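Local coordinates for protein TarM (Staphylococcus aureus subsp. aureus 21178, PDB 4X7R) that is a glycosyltransferase of the GT-B fold, with two Rossmann-like domains facing each other across a ligand-binding cleft, at residues G229-M234 / N274-V279; S221-D226 / F235-K240; G246-N251 / K267-N272. The protein carries 1 engineered substitution. One frame throughout, in Å; residues are numbered along the deposited sequence.

Contact 1 of 3, residues G229-M234 / N274-V279; sequences GSFPKM and NKINGV. With SUS (2-deoxy-3,6-di-O-sulfo-2-(sulfoamino)-alpha-D-glucopyranose), chain C.
Ile276 reaches both Phe231 and Met234 with one atom, its CD1 methyl. Its CG1 lies between the backbone N and the carbonyl carbon (chi1 60°), and the extended chi2 carries CD1 towards helix 231-235. There CD1 sits at the edge of the Phe231 ring, in the ring plane, 3.7 Å from Phe231 CE1. Phe231 comes from the opposite direction, and its ring also packs on Phe235 and Ile269. Met234 CE touches more loosely, 4.3 Å from Ile276 CD1. Next in sequence, Asn277 accepts Lys244 N with its OD1, and Gly278 pairs with Gly246 as strand 278-281 joins the sheet. Lys233 of the helix and the residues just before it line the bound glycan: Lys233 NZ donates to O2S of SUS at 2.8 Å and also forms a salt bridge to IDS. Ser230 OG lies 2.8 Å from SUS O8S, and Gly229 CA is 3.0 Å from SUS O7S. The contact between the segments is thus purely apolar, relying on shape rather than on directed bonds, whereas Lys233, and probably Ser230, face the sulfated sugar, whose negative charge Lys233 probably helps to balance.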
loop_
_atom_site.group_PDB
_atom_site.type_symbol
_atom_site.label_atom_id
_atom_site.label_comp_id
_atom_site.label_asym_id
_atom_site.label_seq_id
_atom_site.Cartn_x
_atom_site.Cartn_y
_atom_site.Cartn_z
ATOM N N GLY A 229 11.328 2.331 -0.256
ATOM C CA GLY A 229 11.860 3.019 -1.425
ATOM C C GLY A 229 11.857 4.530 -1.243
ATOM O O GLY A 229 12.582 5.239 -1.953
ATOM N N SER A 230 11.054 5.036 -0.264
ATOM C CA SER A 230 10.978 6.465 0.059
ATOM C C SER A 230 12.064 6.945 1.009
ATOM O O SER A 230 12.181 8.151 1.210
ATOM C CB SER A 230 9.608 6.821 0.636
ATOM O OG SER A 230 8.742 7.034 -0.465
ATOM N N PHE A 231 12.856 6.020 1.596
ATOM C CA PHE A 231 13.897 6.383 2.565
ATOM C C PHE A 231 14.849 7.484 2.095
ATOM O O PHE A 231 15.067 8.395 2.900
ATOM C CB PHE A 231 14.646 5.158 3.117
ATOM C CG PHE A 231 15.644 5.459 4.205
ATOM C CD1 PHE A 231 15.246 5.540 5.534
ATOM C CD2 PHE A 231 16.999 5.608 3.909
ATOM C CE1 PHE A 231 16.185 5.768 6.543
ATOM C CE2 PHE A 231 17.935 5.842 4.919
ATOM C CZ PHE A 231 17.522 5.933 6.223
ATOM N N PRO A 232 15.385 7.468 0.838
ATOM C CA PRO A 232 16.263 8.585 0.396
ATOM C C PRO A 232 15.637 9.978 0.461
ATOM O O PRO A 232 16.361 10.925 0.718
ATOM C CB PRO A 232 16.637 8.213 -1.048
ATOM C CG PRO A 232 16.467 6.695 -1.102
ATOM C CD PRO A 232 15.258 6.446 -0.234
ATOM N N LYS A 233 14.310 10.110 0.283
ATOM C CA LYS A 233 13.639 11.428 0.398
ATOM C C LYS A 233 13.821 12.014 1.773
ATOM O O LYS A 233 14.192 13.188 1.875
ATOM C CB LYS A 233 12.159 11.364 0.019
ATOM C CG LYS A 233 11.961 10.902 -1.414
ATOM C CD LYS A 233 10.538 10.546 -1.676
ATOM C CE LYS A 233 10.332 10.296 -3.142
ATOM N NZ LYS A 233 10.411 8.852 -3.462
ATOM N N MET A 234 13.622 11.183 2.834
ATOM C CA MET A 234 13.797 11.612 4.215
ATOM C C MET A 234 15.290 11.760 4.516
ATOM O O MET A 234 15.701 12.766 5.095
ATOM C CB MET A 234 13.164 10.597 5.209
ATOM C CG MET A 234 13.372 10.969 6.704
ATOM S SD MET A 234 12.877 9.675 7.860
ATOM C CE MET A 234 14.143 8.419 7.549
ATOM N N ASN A 274 22.704 4.090 11.984
ATOM C CA ASN A 274 23.528 4.888 12.891
ATOM C C ASN A 274 23.582 6.367 12.539
ATOM O O ASN A 274 24.000 7.161 13.371
ATOM C CB ASN A 274 24.927 4.290 13.025
ATOM C CG ASN A 274 24.968 3.023 13.836
ATOM O OD1 ASN A 274 23.951 2.508 14.308
ATOM N ND2 ASN A 274 26.156 2.491 14.019
ATOM N N LYS A 275 23.140 6.738 11.336
ATOM C CA LYS A 275 23.151 8.126 10.864
ATOM C C LYS A 275 21.808 8.839 11.093
ATOM O O LYS A 275 21.715 10.021 10.805
ATOM C CB LYS A 275 23.574 8.193 9.385
ATOM C CG LYS A 275 24.997 7.690 9.142
ATOM C CD LYS A 275 25.452 7.945 7.717
ATOM C CE LYS A 275 26.806 7.337 7.436
ATOM N NZ LYS A 275 26.737 5.848 7.312
ATOM N N ILE A 276 20.774 8.130 11.619
ATOM C CA ILE A 276 19.441 8.697 11.890
ATOM C C ILE A 276 19.052 8.410 13.349
ATOM O O ILE A 276 19.873 7.869 14.103
ATOM C CB ILE A 276 18.353 8.263 10.843
ATOM C CG1 ILE A 276 18.150 6.727 10.797
ATOM C CG2 ILE A 276 18.661 8.850 9.433
ATOM C CD1 ILE A 276 16.901 6.248 10.091
ATOM N N ASN A 277 17.820 8.748 13.759
ATOM C CA ASN A 277 17.458 8.488 15.149
ATOM C C ASN A 277 17.186 7.012 15.442
ATOM O O ASN A 277 17.359 6.575 16.578
ATOM C CB ASN A 277 16.347 9.416 15.630
ATOM C CG ASN A 277 16.696 10.863 15.499
ATOM O OD1 ASN A 277 16.724 11.408 14.400
ATOM N ND2 ASN A 277 16.954 11.509 16.626
ATOM N N GLY A 278 16.855 6.235 14.414
ATOM C CA GLY A 278 16.605 4.824 14.613
ATOM C C GLY A 278 15.902 4.113 13.485
ATOM O O GLY A 278 15.144 4.708 12.715
ATOM N N VAL A 279 16.167 2.812 13.392
ATOM C CA VAL A 279 15.517 1.934 12.430
ATOM C C VAL A 279 14.697 0.952 13.263
ATOM O O VAL A 279 15.223 0.277 14.159
ATOM C CB VAL A 279 16.525 1.289 11.457
ATOM C CG1 VAL A 279 15.890 0.136 10.667
ATOM C CG2 VAL A 279 17.090 2.357 10.505
HETATM N N2 SUS C . 8.946 6.712 -6.105
HETATM C C1 SUS C . 8.497 5.291 -8.065
HETATM S S1 SUS C . 7.991 8.194 -6.149
HETATM C C2 SUS C . 8.138 5.593 -6.621
HETATM S S2 SUS C . 4.510 1.451 -8.653
HETATM C C3 SUS C . 8.315 4.327 -5.756
HETATM O O3 SUS C . 7.875 4.568 -4.403
HETATM S S3 SUS C . 8.911 4.544 -3.281
HETATM C C4 SUS C . 7.584 3.107 -6.334
HETATM O O4 SUS C . 8.038 2.002 -5.577
HETATM C C5 SUS C . 7.931 2.933 -7.856
HETATM O O5 SUS C . 7.689 4.189 -8.557
HETATM C C6 SUS C . 7.044 1.926 -8.584
HETATM O O6 SUS C . 5.705 2.364 -8.440
HETATM O O1S SUS C . 6.852 8.081 -5.139
HETATM O O2S SUS C . 8.943 9.330 -5.806
HETATM O O3S SUS C . 7.401 8.406 -7.542
HETATM O O4S SUS C . 3.259 2.191 -8.167
HETATM O O5S SUS C . 4.407 1.119 -10.143
HETATM O O6S SUS C . 4.681 0.162 -7.841
HETATM O O7S SUS C . 9.592 3.191 -3.334
HETATM O O8S SUS C . 8.254 4.722 -1.911
HETATM O O9S SUS C . 9.946 5.644 -3.491
#

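Contact 2 of 3, residues S221-D226 / F235-K240; sequences SIMICD and FNTNHK
Met223 starts with CG anti to the carbonyl carbon (chi1 -73°), runs on extended and then bends at chi3 (-85°), which lays its CE methyl over one face of the His239 ring. CE stands 3.9 Å from the His239 ring centroid and 28° off the ring normal, a CH-pi contact displaced towards ND1, which is 3.5 Å from CE. Met223 SD is farther away, 4.7 Å from the same centroid, and approaches obliquely. The imidazole is fixed by its edges. Thr237 OG1 lies in the ring plane 2.6 Å from His239 ND1, a hydrogen bond in which either could be the donor, while His239 NE2 is bonded to Ile215 O. With both nitrogens engaged, the ring's rotation is set and its face is presented to the methionine. Thr237 OG1 also bonds to Lys244 NZ and is 4.2 Å from Met223 CE, so a polar cluster borders the thioether end. Met234 of helix 231-235 and Ile215 of a loop also pack on Met223. Strand 221-225 is thereby joined to the loop that leads from helix 231-235 into the neighbouring parallel strand 243-247, a beta-alpha-beta connection of a Rossmann-like domain in the GT-B fold.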
loop_
_atom_site.group_PDB
_atom_site.type_symbol
_atom_site.label_atom_id
_atom_site.label_comp_id
_atom_site.label_asym_id
_atom_site.label_seq_id
_atom_site.Cartn_x
_atom_site.Cartn_y
_atom_site.Cartn_z
ATOM N N SER A 221 9.697 18.065 15.516
ATOM C CA SER A 221 9.315 17.523 14.201
ATOM C C SER A 221 9.906 16.121 14.085
ATOM O O SER A 221 11.118 15.933 14.267
ATOM C CB SER A 221 9.834 18.406 13.075
ATOM O OG SER A 221 9.120 19.624 12.950
ATOM N N ILE A 222 9.042 15.134 13.845
ATOM C CA ILE A 222 9.465 13.729 13.740
ATOM C C ILE A 222 9.050 13.164 12.390
ATOM O O ILE A 222 7.868 13.212 12.030
ATOM C CB ILE A 222 8.913 12.877 14.922
ATOM C CG1 ILE A 222 9.422 13.415 16.287
ATOM C CG2 ILE A 222 9.243 11.364 14.727
ATOM C CD1 ILE A 222 8.453 13.266 17.424
ATOM N N MET A 223 10.032 12.636 11.646
ATOM C CA MET A 223 9.797 11.987 10.362
ATOM C C MET A 223 9.916 10.491 10.569
ATOM O O MET A 223 10.884 10.006 11.174
ATOM C CB MET A 223 10.814 12.444 9.311
ATOM C CG MET A 223 10.557 13.868 8.829
ATOM S SD MET A 223 11.826 14.467 7.676
ATOM C CE MET A 223 13.024 15.062 8.823
ATOM N N ILE A 224 8.924 9.755 10.074
ATOM C CA ILE A 224 8.944 8.296 10.135
ATOM C C ILE A 224 8.798 7.828 8.714
ATOM O O ILE A 224 7.786 8.115 8.079
ATOM C CB ILE A 224 7.860 7.659 11.063
ATOM C CG1 ILE A 224 8.040 8.097 12.525
ATOM C CG2 ILE A 224 7.885 6.103 10.936
ATOM C CD1 ILE A 224 6.873 7.716 13.444
ATOM N N CYS A 225 9.778 7.116 8.214
ATOM C CA CYS A 225 9.665 6.630 6.864
ATOM C C CYS A 225 9.238 5.179 6.893
ATOM O O CYS A 225 9.958 4.333 7.427
ATOM C CB CYS A 225 10.955 6.830 6.077
ATOM S SG CYS A 225 10.866 6.174 4.393
ATOM N N ASP A 226 8.049 4.910 6.339
ATOM C CA ASP A 226 7.424 3.590 6.252
ATOM C C ASP A 226 7.680 2.910 4.920
ATOM O O ASP A 226 7.978 1.713 4.879
ATOM C CB ASP A 226 5.923 3.706 6.539
ATOM C CG ASP A 226 5.614 3.875 8.008
ATOM O OD1 ASP A 226 5.823 2.902 8.768
ATOM O OD2 ASP A 226 5.184 4.993 8.408
ATOM N N PHE A 235 16.078 10.730 4.185
ATOM C CA PHE A 235 17.510 10.696 4.462
ATOM C C PHE A 235 18.285 11.924 3.919
ATOM O O PHE A 235 19.091 12.491 4.645
ATOM C CB PHE A 235 18.136 9.377 3.968
ATOM C CG PHE A 235 19.533 9.125 4.504
ATOM C CD1 PHE A 235 19.759 8.970 5.873
ATOM C CD2 PHE A 235 20.619 9.030 3.643
ATOM C CE1 PHE A 235 21.049 8.750 6.370
ATOM C CE2 PHE A 235 21.908 8.778 4.141
ATOM C CZ PHE A 235 22.113 8.641 5.501
ATOM N N ASN A 236 18.023 12.329 2.668
ATOM C CA ASN A 236 18.721 13.445 2.010
ATOM C C ASN A 236 18.309 14.867 2.451
ATOM O O ASN A 236 18.939 15.825 1.995
ATOM C CB ASN A 236 18.618 13.316 0.490
ATOM C CG ASN A 236 19.240 12.068 -0.087
ATOM O OD1 ASN A 236 20.039 11.381 0.534
ATOM N ND2 ASN A 236 18.880 11.740 -1.303
ATOM N N THR A 237 17.257 15.034 3.288
ATOM C CA THR A 237 16.883 16.405 3.704
ATOM C C THR A 237 18.005 17.040 4.545
ATOM O O THR A 237 18.793 16.325 5.161
ATOM C CB THR A 237 15.531 16.498 4.433
ATOM O OG1 THR A 237 15.692 16.063 5.775
ATOM C CG2 THR A 237 14.404 15.770 3.748
ATOM N N ASN A 238 18.065 18.373 4.555
ATOM C CA ASN A 238 19.073 19.144 5.271
ATOM C C ASN A 238 18.764 19.385 6.760
ATOM O O ASN A 238 19.536 20.093 7.404
ATOM C CB ASN A 238 19.286 20.478 4.545
ATOM C CG ASN A 238 18.112 21.454 4.625
ATOM O OD1 ASN A 238 17.044 21.186 5.196
ATOM N ND2 ASN A 238 18.288 22.624 4.050
ATOM N N HIS A 239 17.634 18.840 7.294
ATOM C CA HIS A 239 17.201 19.021 8.698
ATOM C C HIS A 239 18.324 18.690 9.658
ATOM O O HIS A 239 18.952 17.642 9.529
ATOM C CB HIS A 239 15.955 18.170 9.050
ATOM C CG HIS A 239 14.710 18.541 8.304
ATOM N ND1 HIS A 239 14.333 17.864 7.150
ATOM C CD2 HIS A 239 13.758 19.457 8.598
ATOM C CE1 HIS A 239 13.196 18.423 6.753
ATOM N NE2 HIS A 239 12.817 19.395 7.583
ATOM N N LYS A 240 18.585 19.590 10.610
ATOM C CA LYS A 240 19.637 19.421 11.616
ATOM C C LYS A 240 19.047 19.025 12.973
ATOM O O LYS A 240 19.756 18.444 13.801
ATOM C CB LYS A 240 20.457 20.718 11.753
ATOM C CG LYS A 240 21.243 21.078 10.491
ATOM C CD LYS A 240 21.741 22.514 10.527
ATOM C CE LYS A 240 22.291 22.973 9.192
ATOM N NZ LYS A 240 21.220 23.196 8.173
#

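Contact 3 of 3, residues G246-N251 / K267-N272; sequences GVIHVN and KYIIEN. With 3YW ((2S)-2,3-dihydroxypropyl 2-acetamido-2-deoxy-alpha-D-glucopyranoside), chain F.
Gly246 meets Ile269, its CA 4.5 Å from Ile269 CG2; the CA atoms of these two residues are the nearest pair between the two segments. Val247 faces away from the helix, and its CG1 lies 3.4 Å above the plane of the His249 ring, offset towards the rim. Ile248 carries the main packing. Its CG1 is anti to the carbonyl carbon (chi1 -74°) and its chi2 is extended, which brings CD1 against two consecutive helix residues, Ile269 and Ile270. It approaches Ile270 CG1 to 3.5 Å, a close fit for two carbons, the two side chains crossing at about a right angle. Towards Ile269 it is more relaxed, with Ile248 CD1 3.9 Å from Ile269 CG2 as the two chains run alongside in opposite senses. His249 turns to the bound 3YW: ND1 forms a nearly straight hydrogen bond (167°) of 2.7 Å with 3YW O6, which lies in the ring plane. At the other nitrogen, NE2 bonds to Asp226, itself salt-bridged to Arg25, so a second shell orients the imidazole. Val250 CG1 lies 3.3 Å from the acetamido oxygen O7 of 3YW, a van der Waals contact beside the sugar, and Asn251 ND2 bonds to Lys425 O. The chain therefore changes chemistry from one residue to the next, from Ile248 in a buried isoleucine cluster between the strand and helix of the beta-alpha-beta unit to His249, which binds the ligand.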
loop_
_atom_site.group_PDB
_atom_site.type_symbol
_atom_site.label_atom_id
_atom_site.label_comp_id
_atom_site.label_asym_id
_atom_site.label_seq_id
_atom_site.Cartn_x
_atom_site.Cartn_y
_atom_site.Cartn_z
ATOM N N GLY A 246 13.204 5.137 10.440
ATOM C CA GLY A 246 12.835 4.254 9.339
ATOM C C GLY A 246 12.128 3.075 9.965
ATOM O O GLY A 246 12.616 2.555 10.972
ATOM N N VAL A 247 10.936 2.687 9.440
ATOM C CA VAL A 247 10.247 1.488 9.934
ATOM C C VAL A 247 10.374 0.418 8.845
ATOM O O VAL A 247 9.922 0.644 7.722
ATOM C CB VAL A 247 8.754 1.691 10.360
ATOM C CG1 VAL A 247 8.088 0.348 10.700
ATOM C CG2 VAL A 247 8.614 2.667 11.535
ATOM N N ILE A 248 10.995 -0.724 9.174
ATOM C CA ILE A 248 11.117 -1.869 8.262
ATOM C C ILE A 248 9.889 -2.778 8.510
ATOM O O ILE A 248 9.632 -3.209 9.631
ATOM C CB ILE A 248 12.504 -2.536 8.357
ATOM C CG1 ILE A 248 13.535 -1.590 7.633
ATOM C CG2 ILE A 248 12.481 -3.936 7.714
ATOM C CD1 ILE A 248 14.921 -1.874 7.752
ATOM N N HIS A 249 9.059 -2.932 7.491
ATOM C CA HIS A 249 7.797 -3.663 7.623
ATOM C C HIS A 249 7.903 -5.132 7.189
ATOM O O HIS A 249 6.970 -5.906 7.407
ATOM C CB HIS A 249 6.699 -2.958 6.803
ATOM C CG HIS A 249 6.246 -1.673 7.402
ATOM N ND1 HIS A 249 5.202 -1.636 8.305
ATOM C CD2 HIS A 249 6.717 -0.420 7.220
ATOM C CE1 HIS A 249 5.056 -0.362 8.633
ATOM N NE2 HIS A 249 5.952 0.404 8.008
ATOM N N VAL A 250 9.016 -5.513 6.607
ATOM C CA VAL A 250 9.163 -6.850 6.000
ATOM C C VAL A 250 10.400 -7.604 6.497
ATOM O O VAL A 250 11.308 -7.016 7.077
ATOM C CB VAL A 250 9.214 -6.716 4.436
ATOM C CG1 VAL A 250 7.964 -6.023 3.866
ATOM C CG2 VAL A 250 10.463 -5.946 3.991
ATOM N N ASN A 251 10.474 -8.879 6.155
ATOM C CA ASN A 251 11.676 -9.654 6.361
ATOM C C ASN A 251 12.698 -9.014 5.373
ATOM O O ASN A 251 12.397 -8.848 4.181
ATOM C CB ASN A 251 11.416 -11.142 6.044
ATOM C CG ASN A 251 12.592 -12.044 6.329
ATOM O OD1 ASN A 251 13.748 -11.652 6.157
ATOM N ND2 ASN A 251 12.334 -13.282 6.754
ATOM N N LYS A 267 18.181 -2.899 2.893
ATOM C CA LYS A 267 19.631 -2.971 3.178
ATOM C C LYS A 267 20.223 -1.572 3.367
ATOM O O LYS A 267 21.045 -1.351 4.267
ATOM C CB LYS A 267 20.366 -3.733 2.072
ATOM C CG LYS A 267 21.878 -3.878 2.280
ATOM C CD LYS A 267 22.470 -4.877 1.294
ATOM C CE LYS A 267 23.967 -4.734 1.182
ATOM N NZ LYS A 267 24.361 -3.658 0.229
ATOM N N TYR A 268 19.781 -0.631 2.517
ATOM C CA TYR A 268 20.192 0.769 2.580
ATOM C C TYR A 268 19.704 1.454 3.875
ATOM O O TYR A 268 20.445 2.222 4.481
ATOM C CB TYR A 268 19.725 1.512 1.315
ATOM C CG TYR A 268 20.252 2.924 1.226
ATOM C CD1 TYR A 268 21.590 3.175 0.925
ATOM C CD2 TYR A 268 19.413 4.014 1.435
ATOM C CE1 TYR A 268 22.079 4.477 0.847
ATOM C CE2 TYR A 268 19.888 5.319 1.345
ATOM C CZ TYR A 268 21.221 5.547 1.053
ATOM O OH TYR A 268 21.679 6.839 0.987
ATOM N N ILE A 269 18.479 1.164 4.307
ATOM C CA ILE A 269 17.930 1.694 5.551
ATOM C C ILE A 269 18.780 1.195 6.743
ATOM O O ILE A 269 19.305 2.012 7.508
ATOM C CB ILE A 269 16.419 1.352 5.699
ATOM C CG1 ILE A 269 15.594 1.951 4.513
ATOM C CG2 ILE A 269 15.855 1.842 7.056
ATOM C CD1 ILE A 269 14.188 1.433 4.412
ATOM N N ILE A 270 18.935 -0.132 6.866
ATOM C CA ILE A 270 19.703 -0.791 7.930
ATOM C C ILE A 270 21.138 -0.280 8.016
ATOM O O ILE A 270 21.591 0.078 9.105
ATOM C CB ILE A 270 19.671 -2.333 7.778
ATOM C CG1 ILE A 270 18.244 -2.886 7.926
ATOM C CG2 ILE A 270 20.650 -2.998 8.757
ATOM C CD1 ILE A 270 18.112 -4.418 7.420
ATOM N N GLU A 271 21.846 -0.243 6.880
ATOM C CA GLU A 271 23.229 0.230 6.827
ATOM C C GLU A 271 23.419 1.675 7.260
ATOM O O GLU A 271 24.488 2.024 7.768
ATOM C CB GLU A 271 23.835 -0.037 5.456
ATOM C CG GLU A 271 24.192 -1.507 5.297
ATOM C CD GLU A 271 24.685 -1.944 3.931
ATOM O OE1 GLU A 271 24.373 -1.261 2.929
ATOM O OE2 GLU A 271 25.357 -2.999 3.863
ATOM N N ASN A 272 22.365 2.486 7.130
ATOM C CA ASN A 272 22.353 3.899 7.516
ATOM C C ASN A 272 21.683 4.206 8.870
ATOM O O ASN A 272 21.509 5.382 9.202
ATOM C CB ASN A 272 21.743 4.727 6.377
ATOM C CG ASN A 272 22.728 4.843 5.253
ATOM O OD1 ASN A 272 23.828 5.361 5.425
ATOM N ND2 ASN A 272 22.441 4.205 4.147
HETATM O O3A 3YW F . 6.402 -3.989 1.077
HETATM C C4A 3YW F . 3.921 -4.072 3.885
HETATM C C5A 3YW F . 4.687 -4.533 2.669
HETATM O O5 3YW F . 3.815 -4.533 6.925
HETATM C C6A 3YW F . 5.767 -3.557 2.271
HETATM C C5 3YW F . 2.845 -5.048 7.846
HETATM C C6 3YW F . 2.549 -3.936 8.823
HETATM C C4 3YW F . 3.404 -6.321 8.478
HETATM O O6 3YW F . 3.714 -3.508 9.513
HETATM C C3 3YW F . 3.528 -7.381 7.388
HETATM O O4 3YW F . 2.518 -6.798 9.486
HETATM O O3 3YW F . 4.072 -8.599 7.897
HETATM O O7 3YW F . 6.192 -8.610 5.039
HETATM C C7 3YW F . 5.053 -8.575 4.583
HETATM C C8 3YW F . 4.610 -9.490 3.481
HETATM N N2 3YW F . 4.132 -7.728 5.044
HETATM C C2 3YW F . 4.345 -6.872 6.200
HETATM C C1 3YW F . 4.136 -5.391 5.834
HETATM O O1 3YW F . 3.394 -5.142 4.674
HETATM O O2 3YW F . 3.772 -4.710 1.587
#

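All three contacts lie in the domain built on the seven-stranded parallel sheet, where strands 221-225, 243-247 and 278-281 are neighbours in that order. Contacts 1 and 2 have centres about 7 Å apart and share helix 231-235 or the loop leaving it; contacts 1 and 3 are about 8 Å apart, contacts 2 and 3 about 15 Å. Along the chain, the segments of contacts 1 and 2 alternate, contact 2 closes before contact 3 opens, and contact 3 is nested inside the loop of contact 1. Two successive beta-alpha-beta units are thus packed into one core, where a loop and helix 231-235 serve the glycan pocket at contact 1 and another loop the 3YW pocket at contact 3.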